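PDB 4OO3: hypothetical protein from Parabacteroides merdae, which is of unknown function but is probably an oxidoreductase that binds a nicotinamide adenine dinucleotide through its Rossmann-fold domain. Local coordinates for residues L26-S31 with K54-F59; E133-A138 with P421-K426; D267-F272 with E278-K283; E369-A374 with A389-G394. One frame throughout, in Å; residues are numbered along the deposited sequence.

Spread over both domains of the chain, the four contacts show how one aromatic side chain can join two separate pieces of backbone. Contact 1 lies within the Rossmann-type domain, between a loop and a helix. Contact 2, its centre about 29 Å from that of contact 1, joins a helix of this domain to one near the C-terminus, and the long loop it closes holds contacts 3 and 4. Those two join loop segments in the C-terminal part; their centres are about 45 Å apart, on opposite sides of the chain's centre. The nearest pair is contacts 1 and 4, whose closest atoms are about 8 Å apart. No ligand marks an active site here.

Contact 1: residues L26-S31 with K54-F59; sequences LVQKVS and KRIQGF
The ring of Phe59 is sandwiched between backbone groups. Over one face sits Lys29 CA, 4.0 Å from the ring centroid and 20° off the normal, a CH-pi contact displaced toward the rim. The opposite face is covered at its centre by Arg55 O, the carbonyl one helical turn earlier, 3.3 Å above the plane. Gln28 O approaches CD2 of the ring obliquely, at 3.7 Å. The side chain of Lys29 then runs across the ring at about a right angle: CG is anti to the backbone N (chi1 -179°) and the chain bends at chi2, which carries CD to 3.4 Å from Phe59 CE1, while the ammonium group goes on to a salt bridge with Glu396. Beside the ring, CD1 of Ile56 meets the flat end of Gln28, 3.6 Å from its CD.

This joins the type I turn from Leu26 to Lys29, which begins at the last residue of helix 22-26, to helix 47-61 of the Rossmann-type domain. Replacing Phe59 by an alanine would probably open a gap beneath Lys29 CA and leave the aliphatic part of that lysine without its support. No hydrogen bond crosses between the two segments; Gln28 O is hydrogen-bonded to Trp69 and Lys29 O to Arg62, both outside them. The chemistry is consistent with apolar packing fitting turn to helix, while outside partners satisfy these backbone oxygens.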
loop_
_atom_site.group_PDB
_atom_site.type_symbol
_atom_site.label_atom_id
_atom_site.label_comp_id
_atom_site.label_asym_id
_atom_site.label_seq_id
_atom_site.Cartn_x
_atom_site.Cartn_y
_atom_site.Cartn_z
ATOM N N LEU A 26 4.965 -11.230 -7.375
ATOM C CA LEU A 26 5.616 -10.036 -7.916
ATOM C C LEU A 26 7.007 -9.829 -7.330
ATOM O O LEU A 26 7.878 -9.272 -7.986
ATOM C CB LEU A 26 4.753 -8.795 -7.665
ATOM C CG LEU A 26 5.079 -7.508 -8.425
ATOM C CD1 LEU A 26 5.296 -7.785 -9.906
ATOM C CD2 LEU A 26 3.962 -6.491 -8.229
ATOM N N VAL A 27 7.214 -10.286 -6.099
ATOM C CA VAL A 27 8.539 -10.255 -5.479
ATOM C C VAL A 27 9.577 -10.958 -6.349
ATOM O O VAL A 27 10.740 -10.554 -6.387
ATOM C CB VAL A 27 8.517 -10.920 -4.079
ATOM C CG1 VAL A 27 9.926 -11.126 -3.539
ATOM C CG2 VAL A 27 7.697 -10.079 -3.104
ATOM N N GLN A 28 9.145 -12.009 -7.041
ATOM C CA GLN A 28 10.019 -12.836 -7.866
ATOM C C GLN A 28 9.948 -12.498 -9.358
ATOM O O GLN A 28 10.476 -13.241 -10.189
ATOM C CB GLN A 28 9.656 -14.306 -7.658
ATOM C CG GLN A 28 9.890 -14.804 -6.248
ATOM C CD GLN A 28 9.530 -16.265 -6.104
ATOM O OE1 GLN A 28 10.009 -17.117 -6.865
ATOM N NE2 GLN A 28 8.669 -16.568 -5.144
ATOM N N LYS A 29 9.303 -11.383 -9.693
ATOM C CA LYS A 29 9.203 -10.910 -11.080
ATOM C C LYS A 29 10.578 -10.730 -11.728
ATOM O O LYS A 29 10.719 -10.914 -12.941
ATOM C CB LYS A 29 8.429 -9.585 -11.118
ATOM C CG LYS A 29 8.222 -8.956 -12.494
ATOM C CD LYS A 29 7.034 -9.562 -13.222
ATOM C CE LYS A 29 6.655 -8.750 -14.448
ATOM N NZ LYS A 29 5.236 -8.973 -14.840
ATOM N N VAL A 30 11.581 -10.359 -10.935
ATOM C CA VAL A 30 12.941 -10.205 -11.461
ATOM C C VAL A 30 13.953 -10.958 -10.612
ATOM O O VAL A 30 13.720 -11.218 -9.429
ATOM C CB VAL A 30 13.361 -8.717 -11.597
ATOM C CG1 VAL A 30 12.250 -7.895 -12.243
ATOM C CG2 VAL A 30 13.723 -8.122 -10.255
ATOM N N SER A 31 15.087 -11.273 -11.227
ATOM C CA SER A 31 16.100 -12.129 -10.624
ATOM C C SER A 31 17.184 -11.327 -9.897
ATOM O O SER A 31 18.259 -11.085 -10.440
ATOM C CB SER A 31 16.746 -12.996 -11.709
ATOM O OG SER A 31 15.760 -13.604 -12.519
ATOM N N LYS A 54 1.500 -20.753 -11.043
ATOM C CA LYS A 54 1.339 -20.324 -12.452
ATOM C C LYS A 54 2.083 -19.032 -12.763
ATOM O O LYS A 54 2.736 -18.921 -13.794
ATOM C CB LYS A 54 -0.131 -20.105 -12.802
ATOM C CG LYS A 54 -0.912 -21.363 -13.133
ATOM C CD LYS A 54 -2.072 -21.026 -14.062
ATOM C CE LYS A 54 -3.149 -22.096 -14.051
ATOM N NZ LYS A 54 -4.024 -21.974 -12.852
ATOM N N ARG A 55 1.967 -18.052 -11.873
ATOM C CA ARG A 55 2.605 -16.758 -12.075
ATOM C C ARG A 55 4.113 -16.891 -12.120
ATOM O O ARG A 55 4.764 -16.312 -12.987
ATOM C CB ARG A 55 2.211 -15.785 -10.972
ATOM C CG ARG A 55 0.757 -15.361 -11.032
ATOM C CD ARG A 55 0.319 -14.686 -9.750
ATOM N NE ARG A 55 -1.134 -14.554 -9.731
ATOM C CZ ARG A 55 -1.932 -14.872 -8.713
ATOM N NH1 ARG A 55 -1.452 -15.317 -7.551
ATOM N NH2 ARG A 55 -3.241 -14.714 -8.856
ATOM N N ILE A 56 4.665 -17.667 -11.190
ATOM C CA ILE A 56 6.111 -17.909 -11.158
ATOM C C ILE A 56 6.599 -18.573 -12.443
ATOM O O ILE A 56 7.640 -18.201 -12.981
ATOM C CB ILE A 56 6.536 -18.822 -9.993
ATOM C CG1 ILE A 56 6.125 -18.231 -8.638
ATOM C CG2 ILE A 56 8.044 -19.057 -10.043
ATOM C CD1 ILE A 56 6.702 -16.862 -8.330
ATOM N N GLN A 57 5.859 -19.572 -12.915
ATOM C CA GLN A 57 6.268 -20.307 -14.098
ATOM C C GLN A 57 6.143 -19.435 -15.351
ATOM O O GLN A 57 6.918 -19.602 -16.297
ATOM C CB GLN A 57 5.463 -21.602 -14.241
ATOM C CG GLN A 57 5.962 -22.535 -15.340
ATOM C CD GLN A 57 7.375 -23.059 -15.098
ATOM O OE1 GLN A 57 7.920 -22.939 -13.997
ATOM N NE2 GLN A 57 7.968 -23.649 -16.128
ATOM N N GLY A 58 5.178 -18.511 -15.354
ATOM C CA GLY A 58 5.093 -17.481 -16.394
ATOM C C GLY A 58 6.341 -16.609 -16.448
ATOM O O GLY A 58 6.842 -16.291 -17.531
ATOM N N PHE A 59 6.858 -16.230 -15.280
ATOM C CA PHE A 59 8.128 -15.509 -15.218
ATOM C C PHE A 59 9.287 -16.355 -15.773
ATOM O O PHE A 59 10.173 -15.831 -16.441
ATOM C CB PHE A 59 8.459 -15.065 -13.782
ATOM C CG PHE A 59 7.395 -14.216 -13.118
ATOM C CD1 PHE A 59 6.514 -13.423 -13.859
ATOM C CD2 PHE A 59 7.304 -14.182 -11.731
ATOM C CE1 PHE A 59 5.554 -12.645 -13.226
ATOM C CE2 PHE A 59 6.353 -13.401 -11.098
ATOM C CZ PHE A 59 5.479 -12.629 -11.843
#

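Contact 2: residues E133-A138 with P421-K426; sequences ECFAIA and PNMLAK
Phe135 reaches from helix 125-140 toward helix 419-439 and meets two successive side chains there, each set differently against it. Leu424 lies alongside, the two side chains sliding past each other in opposite directions. Its CD2 methyl comes within 3.5 Å of Phe135 CD2, and its CG follows at 3.8 Å from the same ring carbon, an oblique approach. Met423, present as selenomethionine, crosses the phenylalanine at about a right angle. Its chain is extended as far as the selenium and then bends at chi3 (-80°), which turns the terminal methyl back to the ring: CE lies 3.7 Å from Phe135 CE1 and 3.8 Å from Phe135 CZ. The selenium itself stands at the ring edge, 5.3 Å from the centroid of Phe135 and 76° off the normal, a Met-aromatic contact made from beside the ring rather than over it.

The nearest CA atoms, of Phe135 and Leu424, are 8.8 Å apart, and the side chains fill that interval. Helix 125-140 packs here beside strand 145-147, an outermost strand of the parallel Rossmann-type sheet: Phe135 also touches Leu145, and Met423 touches Tyr146 and Asp147. The contact thus brings a helix from near the C-terminus against the flank of the nucleotide-binding type of domain. With no hydrogen bond or charge pair between the segments, the chemistry implies an interdomain junction made by the fit of apolar groups, with the selenium standing where the natural methionine's sulfur would probably lie.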
loop_
_atom_site.group_PDB
_atom_site.type_symbol
_atom_site.label_atom_id
_atom_site.label_comp_id
_atom_site.label_asym_id
_atom_site.label_seq_id
_atom_site.Cartn_x
_atom_site.Cartn_y
_atom_site.Cartn_z
ATOM N N GLU A 133 3.905 -6.938 19.201
ATOM C CA GLU A 133 4.768 -8.024 19.680
ATOM C C GLU A 133 5.749 -8.470 18.576
ATOM O O GLU A 133 6.945 -8.656 18.838
ATOM C CB GLU A 133 3.931 -9.214 20.172
ATOM C CG GLU A 133 4.694 -10.174 21.080
ATOM C CD GLU A 133 3.908 -11.427 21.444
ATOM O OE1 GLU A 133 2.692 -11.489 21.167
ATOM O OE2 GLU A 133 4.510 -12.362 22.015
ATOM N N CYS A 134 5.234 -8.620 17.353
ATOM C CA CYS A 134 6.054 -8.951 16.180
ATOM C C CYS A 134 7.246 -8.011 16.044
ATOM O O CYS A 134 8.382 -8.456 15.850
ATOM C CB CYS A 134 5.229 -8.886 14.889
ATOM S SG CYS A 134 3.907 -10.106 14.743
ATOM N N PHE A 135 6.993 -6.711 16.150
ATOM C CA PHE A 135 8.079 -5.740 16.072
ATOM C C PHE A 135 9.042 -5.852 17.253
ATOM O O PHE A 135 10.246 -5.652 17.092
ATOM C CB PHE A 135 7.537 -4.317 15.923
ATOM C CG PHE A 135 7.141 -3.971 14.510
ATOM C CD1 PHE A 135 8.076 -3.997 13.492
ATOM C CD2 PHE A 135 5.844 -3.614 14.204
ATOM C CE1 PHE A 135 7.723 -3.685 12.196
ATOM C CE2 PHE A 135 5.485 -3.295 12.908
ATOM C CZ PHE A 135 6.425 -3.331 11.902
ATOM N N ALA A 136 8.516 -6.193 18.427
ATOM C CA ALA A 136 9.356 -6.427 19.607
ATOM C C ALA A 136 10.240 -7.661 19.410
ATOM O O ALA A 136 11.427 -7.643 19.739
ATOM C CB ALA A 136 8.498 -6.580 20.852
ATOM N N ILE A 137 9.663 -8.727 18.865
ATOM C CA ILE A 137 10.425 -9.945 18.581
ATOM C C ILE A 137 11.490 -9.685 17.518
ATOM O O ILE A 137 12.630 -10.124 17.657
ATOM C CB ILE A 137 9.511 -11.098 18.134
ATOM C CG1 ILE A 137 8.604 -11.535 19.290
ATOM C CG2 ILE A 137 10.332 -12.288 17.645
ATOM C CD1 ILE A 137 7.339 -12.226 18.819
ATOM N N ALA A 138 11.123 -8.969 16.461
ATOM C CA ALA A 138 12.082 -8.622 15.422
ATOM C C ALA A 138 13.296 -7.887 16.005
ATOM O O ALA A 138 14.442 -8.230 15.709
ATOM C CB ALA A 138 11.415 -7.780 14.353
ATOM N N PRO A 421 8.501 2.670 14.058
ATOM C CA PRO A 421 7.489 3.454 14.774
ATOM C C PRO A 421 6.373 3.992 13.859
ATOM O O PRO A 421 5.221 4.018 14.268
ATOM C CB PRO A 421 8.294 4.591 15.427
ATOM C CG PRO A 421 9.639 4.568 14.790
ATOM C CD PRO A 421 9.866 3.183 14.276
ATOM N N ASN A 422 6.709 4.385 12.633
ATOM C CA ASN A 422 5.707 4.912 11.695
ATOM C C ASN A 422 4.795 3.859 11.069
ATOM O O ASN A 422 3.638 4.167 10.755
ATOM C CB ASN A 422 6.369 5.769 10.615
ATOM C CG ASN A 422 7.015 7.023 11.190
ATOM O OD1 ASN A 422 6.980 7.259 12.401
ATOM N ND2 ASN A 422 7.597 7.837 10.323
HETATM N N MSE A 423 5.292 2.634 10.894
HETATM C CA MSE A 423 4.430 1.510 10.501
HETATM C C MSE A 423 3.420 1.279 11.607
HETATM O O MSE A 423 2.217 1.139 11.352
HETATM C CB MSE A 423 5.227 0.233 10.210
HETATM C CG MSE A 423 5.920 0.297 8.851
HETATM SE SE MSE A 423 6.787 -1.411 8.404
HETATM C CE MSE A 423 8.437 -1.257 9.462
ATOM N N LEU A 424 3.887 1.272 12.850
ATOM C CA LEU A 424 2.991 1.142 13.995
ATOM C C LEU A 424 1.987 2.292 14.103
ATOM O O LEU A 424 0.811 2.054 14.348
ATOM C CB LEU A 424 3.786 1.023 15.290
ATOM C CG LEU A 424 4.470 -0.323 15.524
ATOM C CD1 LEU A 424 5.312 -0.242 16.788
ATOM C CD2 LEU A 424 3.440 -1.441 15.620
ATOM N N ALA A 425 2.434 3.533 13.915
ATOM C CA ALA A 425 1.512 4.677 13.958
ATOM C C ALA A 425 0.444 4.553 12.883
ATOM O O ALA A 425 -0.724 4.868 13.114
ATOM C CB ALA A 425 2.263 5.994 13.811
ATOM N N LYS A 426 0.861 4.061 11.722
ATOM C CA LYS A 426 -0.014 3.866 10.586
ATOM C C LYS A 426 -1.110 2.873 10.932
ATOM O O LYS A 426 -2.297 3.163 10.755
ATOM C CB LYS A 426 0.810 3.331 9.417
ATOM C CG LYS A 426 0.078 3.195 8.101
ATOM C CD LYS A 426 0.550 1.980 7.312
ATOM C CE LYS A 426 2.052 1.930 7.140
ATOM N NZ LYS A 426 2.532 0.703 6.472
#

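Contact 3: residues D267-F272 with E278-K283; sequences DAYPDF and ENDTLK
Tyr269 bridges a loop to the start of strand 282-294, in the nine-stranded mixed sheet of the C-terminal domain. The packing is close around its ring. The methyl of Ala268, across a cis peptide bond, covers the centre of one face at 3.5 Å above the plane, and Leu282 CB approaches obliquely, 3.7 Å from Tyr269 CE1. Phe260 of helix 257-264 adds an edge-to-face ring contact. With CG anti to its own carbonyl carbon (chi1 -63°), the tyrosine extends its hydroxyl to the backbone of the turn that precedes the strand.

The other side is looser and exposed. There the carboxylate of Asp280 only skirts the ring, its OD1 lying 4.0 Å from Tyr269 CE2, and Thr281 secures the turn locally through OG1, which donates to Asn279 O at 3.1 Å. A phenylalanine in place of Tyr269 would probably keep much of the packing against Leu282 but deprive the carbonyl of Asp280 of its hydroxyl donor. That bond is short, Tyr269 OH to Asp280 O at 2.7 Å; the oxygen lies near the ring plane, whereas the hydroxyl stands 43° out of the carbonyl plane, with a C=O...donor angle of 130°.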
loop_
_atom_site.group_PDB
_atom_site.type_symbol
_atom_site.label_atom_id
_atom_site.label_comp_id
_atom_site.label_asym_id
_atom_site.label_seq_id
_atom_site.Cartn_x
_atom_site.Cartn_y
_atom_site.Cartn_z
ATOM N N ASP A 267 -19.479 -19.891 -7.881
ATOM C CA ASP A 267 -20.925 -19.719 -7.902
ATOM C C ASP A 267 -21.403 -19.057 -6.601
ATOM O O ASP A 267 -20.881 -19.331 -5.517
ATOM C CB ASP A 267 -21.609 -21.078 -8.105
ATOM C CG ASP A 267 -22.692 -21.040 -9.167
ATOM O OD1 ASP A 267 -22.571 -20.254 -10.139
ATOM O OD2 ASP A 267 -23.663 -21.815 -9.035
ATOM N N ALA A 268 -22.399 -18.183 -6.720
ATOM C CA ALA A 268 -22.863 -17.363 -5.596
ATOM C C ALA A 268 -23.769 -18.166 -4.653
ATOM O O ALA A 268 -24.825 -18.622 -5.094
ATOM C CB ALA A 268 -23.617 -16.153 -6.126
ATOM N N TYR A 269 -23.420 -18.339 -3.370
ATOM C CA TYR A 269 -22.230 -17.790 -2.712
ATOM C C TYR A 269 -21.575 -18.877 -1.862
ATOM O O TYR A 269 -22.247 -19.817 -1.451
ATOM C CB TYR A 269 -22.624 -16.634 -1.785
ATOM C CG TYR A 269 -23.241 -15.444 -2.478
ATOM C CD1 TYR A 269 -22.446 -14.512 -3.130
ATOM C CD2 TYR A 269 -24.615 -15.241 -2.470
ATOM C CE1 TYR A 269 -23.000 -13.412 -3.763
ATOM C CE2 TYR A 269 -25.182 -14.145 -3.102
ATOM C CZ TYR A 269 -24.370 -13.232 -3.750
ATOM O OH TYR A 269 -24.913 -12.136 -4.388
ATOM N N PRO A 270 -20.264 -18.755 -1.582
ATOM C CA PRO A 270 -19.649 -19.657 -0.614
ATOM C C PRO A 270 -20.311 -19.583 0.748
ATOM O O PRO A 270 -20.919 -18.572 1.096
ATOM C CB PRO A 270 -18.211 -19.148 -0.521
ATOM C CG PRO A 270 -17.948 -18.563 -1.858
ATOM C CD PRO A 270 -19.254 -17.965 -2.303
ATOM N N ASP A 271 -20.168 -20.657 1.508
ATOM C CA ASP A 271 -20.849 -20.819 2.778
ATOM C C ASP A 271 -20.466 -19.746 3.797
ATOM O O ASP A 271 -21.319 -19.227 4.520
ATOM C CB ASP A 271 -20.510 -22.193 3.340
ATOM C CG ASP A 271 -21.448 -22.613 4.424
ATOM O OD1 ASP A 271 -22.669 -22.672 4.160
ATOM O OD2 ASP A 271 -20.959 -22.894 5.537
ATOM N N PHE A 272 -19.178 -19.421 3.836
ATOM C CA PHE A 272 -18.633 -18.468 4.803
ATOM C C PHE A 272 -18.982 -16.999 4.522
ATOM O O PHE A 272 -18.632 -16.128 5.315
ATOM C CB PHE A 272 -17.109 -18.626 4.899
ATOM C CG PHE A 272 -16.377 -18.296 3.626
ATOM C CD1 PHE A 272 -15.944 -17.000 3.375
ATOM C CD2 PHE A 272 -16.111 -19.285 2.683
ATOM C CE1 PHE A 272 -15.274 -16.692 2.205
ATOM C CE2 PHE A 272 -15.438 -18.980 1.510
ATOM C CZ PHE A 272 -15.019 -17.682 1.271
ATOM N N GLU A 278 -27.952 -10.771 1.856
ATOM C CA GLU A 278 -29.312 -10.383 2.259
ATOM C C GLU A 278 -30.381 -11.062 1.387
ATOM O O GLU A 278 -30.771 -12.201 1.662
ATOM C CB GLU A 278 -29.463 -8.861 2.238
ATOM C CG GLU A 278 -28.681 -8.153 3.341
ATOM C CD GLU A 278 -29.337 -6.860 3.805
ATOM O OE1 GLU A 278 -30.570 -6.855 4.014
ATOM O OE2 GLU A 278 -28.616 -5.853 3.978
ATOM N N ASN A 279 -30.865 -10.369 0.355
ATOM C CA ASN A 279 -31.789 -10.970 -0.610
ATOM C C ASN A 279 -31.013 -11.340 -1.861
ATOM O O ASN A 279 -31.107 -10.670 -2.891
ATOM C CB ASN A 279 -32.950 -10.022 -0.947
ATOM C CG ASN A 279 -34.121 -10.174 0.002
ATOM O OD1 ASN A 279 -34.597 -9.197 0.577
ATOM N ND2 ASN A 279 -34.594 -11.404 0.169
ATOM N N ASP A 280 -30.217 -12.400 -1.745
ATOM C CA ASP A 280 -29.329 -12.832 -2.820
ATOM C C ASP A 280 -28.275 -11.750 -3.153
ATOM O O ASP A 280 -27.571 -11.853 -4.160
ATOM C CB ASP A 280 -30.163 -13.195 -4.065
ATOM C CG ASP A 280 -29.645 -14.428 -4.800
ATOM O OD1 ASP A 280 -28.854 -15.212 -4.223
ATOM O OD2 ASP A 280 -30.053 -14.618 -5.965
ATOM N N THR A 281 -28.157 -10.738 -2.289
ATOM C CA THR A 281 -27.268 -9.597 -2.504
ATOM C C THR A 281 -26.154 -9.590 -1.459
ATOM O O THR A 281 -26.426 -9.500 -0.262
ATOM C CB THR A 281 -28.045 -8.273 -2.391
ATOM O OG1 THR A 281 -29.166 -8.301 -3.278
ATOM C CG2 THR A 281 -27.152 -7.075 -2.730
ATOM N N LEU A 282 -24.906 -9.680 -1.910
ATOM C CA LEU A 282 -23.761 -9.670 -0.999
ATOM C C LEU A 282 -23.388 -8.230 -0.654
ATOM O O LEU A 282 -23.220 -7.404 -1.548
ATOM C CB LEU A 282 -22.575 -10.398 -1.634
ATOM C CG LEU A 282 -21.232 -10.344 -0.906
ATOM C CD1 LEU A 282 -21.331 -11.028 0.443
ATOM C CD2 LEU A 282 -20.155 -10.991 -1.756
ATOM N N LYS A 283 -23.270 -7.945 0.643
ATOM C CA LYS A 283 -22.935 -6.612 1.151
ATOM C C LYS A 283 -21.568 -6.650 1.818
ATOM O O LYS A 283 -21.411 -7.253 2.883
ATOM C CB LYS A 283 -23.965 -6.157 2.182
ATOM C CG LYS A 283 -25.391 -6.146 1.680
ATOM C CD LYS A 283 -25.729 -4.856 0.958
ATOM C CE LYS A 283 -27.214 -4.787 0.645
ATOM N NZ LYS A 283 -27.735 -3.408 0.826
#

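Contact 4: residues E369-A374 with A389-G394; sequences EYPGVA and AKYRVG
A chi1 of -68° sets the Tyr391 ring beside its backbone N and directs the phenol from the short 3-10 segment toward the turn at Tyr370 to Val373. Tyr370 has the same kind of first torsion (chi1 -53°), which keeps its CB beside the incoming phenol, 4.1 Å from Tyr391 CZ, and presents the ring edge to Tyr391 CE1. The two tyrosines cross at about a right angle, with that CE1 near the plane of the Tyr370 ring.

Tyr391 OH donates to Pro371 O at 2.7 Å, in the carbonyl plane and on a lone pair, with a C=O...donor angle of 127°. The acceptor also lies in the plane of the phenol ring, at its edge. Pro371 CD packs against the same hydroxyl, 3.3 Å from Tyr391 OH, as the proline crosses the phenol.

The acceptor carbonyl belongs to a type II beta turn, closed by Val373 N to Tyr370 O, that leads from helix 352-369 into strand 374-379; the tyrosine comes from the loop between strand 382-386 and helix 395-412. Gly372 holds a turn position where a CB would be jammed against the preceding carbonyl. On the turn's far limb, Val373 CG2 rests obliquely 4.1 Å from Tyr391 CE2. One face of the Tyr391 ring is covered over its centre by Lys390 CE, 3.7 Å above the plane.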
loop_
_atom_site.group_PDB
_atom_site.type_symbol
_atom_site.label_atom_id
_atom_site.label_comp_id
_atom_site.label_asym_id
_atom_site.label_seq_id
_atom_site.Cartn_x
_atom_site.Cartn_y
_atom_site.Cartn_z
ATOM N N GLU A 369 16.674 17.700 -9.067
ATOM C CA GLU A 369 16.237 16.428 -8.491
ATOM C C GLU A 369 15.556 15.553 -9.549
ATOM O O GLU A 369 15.845 14.368 -9.656
ATOM C CB GLU A 369 15.243 16.649 -7.341
ATOM C CG GLU A 369 15.688 17.575 -6.216
ATOM C CD GLU A 369 16.739 16.956 -5.323
ATOM O OE1 GLU A 369 16.486 15.855 -4.784
ATOM O OE2 GLU A 369 17.806 17.584 -5.158
ATOM N N TYR A 370 14.649 16.149 -10.325
ATOM C CA TYR A 370 13.851 15.414 -11.312
ATOM C C TYR A 370 13.929 16.096 -12.670
ATOM O O TYR A 370 13.053 16.884 -13.023
ATOM C CB TYR A 370 12.385 15.322 -10.862
ATOM C CG TYR A 370 12.201 14.762 -9.473
ATOM C CD1 TYR A 370 12.213 15.598 -8.364
ATOM C CD2 TYR A 370 12.016 13.397 -9.266
ATOM C CE1 TYR A 370 12.047 15.098 -7.082
ATOM C CE2 TYR A 370 11.849 12.883 -7.988
ATOM C CZ TYR A 370 11.865 13.741 -6.898
ATOM O OH TYR A 370 11.702 13.244 -5.628
ATOM N N PRO A 371 14.987 15.803 -13.440
ATOM C CA PRO A 371 15.195 16.412 -14.755
ATOM C C PRO A 371 13.959 16.342 -15.643
ATOM O O PRO A 371 13.215 15.366 -15.591
ATOM C CB PRO A 371 16.314 15.570 -15.351
ATOM C CG PRO A 371 17.084 15.077 -14.180
ATOM C CD PRO A 371 16.111 14.932 -13.050
ATOM N N GLY A 372 13.741 17.383 -16.438
ATOM C CA GLY A 372 12.584 17.458 -17.328
ATOM C C GLY A 372 11.348 18.062 -16.682
ATOM O O GLY A 372 10.476 18.581 -17.376
ATOM N N VAL A 373 11.265 18.005 -15.356
ATOM C CA VAL A 373 10.084 18.466 -14.642
ATOM C C VAL A 373 10.034 19.995 -14.642
ATOM O O VAL A 373 10.954 20.654 -14.148
ATOM C CB VAL A 373 10.042 17.908 -13.198
ATOM C CG1 VAL A 373 8.860 18.474 -12.424
ATOM C CG2 VAL A 373 9.968 16.386 -13.222
ATOM N N ALA A 374 8.959 20.541 -15.210
ATOM C CA ALA A 374 8.753 21.984 -15.304
ATOM C C ALA A 374 7.333 22.354 -14.874
ATOM O O ALA A 374 6.528 21.479 -14.538
ATOM C CB ALA A 374 9.010 22.454 -16.726
ATOM N N ALA A 389 7.053 11.610 -19.434
ATOM C CA ALA A 389 6.462 10.276 -19.499
ATOM C C ALA A 389 7.362 9.191 -18.922
ATOM O O ALA A 389 6.859 8.182 -18.440
ATOM C CB ALA A 389 6.103 9.928 -20.937
ATOM N N LYS A 390 8.680 9.392 -18.984
ATOM C CA LYS A 390 9.642 8.402 -18.485
ATOM C C LYS A 390 9.483 8.098 -16.991
ATOM O O LYS A 390 9.791 6.992 -16.558
ATOM C CB LYS A 390 11.091 8.816 -18.790
ATOM C CG LYS A 390 11.455 10.238 -18.376
ATOM C CD LYS A 390 12.892 10.351 -17.875
ATOM C CE LYS A 390 13.018 9.868 -16.431
ATOM N NZ LYS A 390 14.398 9.984 -15.880
ATOM N N TYR A 391 8.995 9.067 -16.215
ATOM C CA TYR A 391 8.747 8.863 -14.786
ATOM C C TYR A 391 7.510 8.000 -14.480
ATOM O O TYR A 391 7.331 7.576 -13.338
ATOM C CB TYR A 391 8.597 10.198 -14.067
ATOM C CG TYR A 391 9.860 11.019 -14.001
ATOM C CD1 TYR A 391 10.846 10.740 -13.061
ATOM C CD2 TYR A 391 10.062 12.092 -14.868
ATOM C CE1 TYR A 391 12.001 11.502 -12.988
ATOM C CE2 TYR A 391 11.213 12.860 -14.801
ATOM C CZ TYR A 391 12.179 12.560 -13.860
ATOM O OH TYR A 391 13.328 13.314 -13.798
ATOM N N ARG A 392 6.662 7.750 -15.478
ATOM C CA ARG A 392 5.461 6.930 -15.287
ATOM C C ARG A 392 5.827 5.459 -15.380
ATOM O O ARG A 392 5.385 4.750 -16.275
ATOM C CB ARG A 392 4.389 7.278 -16.326
ATOM C CG ARG A 392 4.012 8.752 -16.373
ATOM C CD ARG A 392 3.392 9.225 -15.070
ATOM N NE ARG A 392 2.983 10.623 -15.154
ATOM C CZ ARG A 392 2.121 11.217 -14.335
ATOM N NH1 ARG A 392 1.540 10.543 -13.341
ATOM N NH2 ARG A 392 1.828 12.502 -14.518
ATOM N N VAL A 393 6.625 5.005 -14.425
ATOM C CA VAL A 393 7.203 3.670 -14.471
ATOM C C VAL A 393 6.219 2.558 -14.136
ATOM O O VAL A 393 6.491 1.402 -14.442
ATOM C CB VAL A 393 8.442 3.547 -13.552
ATOM C CG1 VAL A 393 9.594 4.384 -14.101
ATOM C CG2 VAL A 393 8.121 3.934 -12.109
ATOM N N GLY A 394 5.097 2.897 -13.500
ATOM C CA GLY A 394 4.027 1.922 -13.244
ATOM C C GLY A 394 4.156 1.154 -11.939
ATOM O O GLY A 394 5.202 1.173 -11.275
#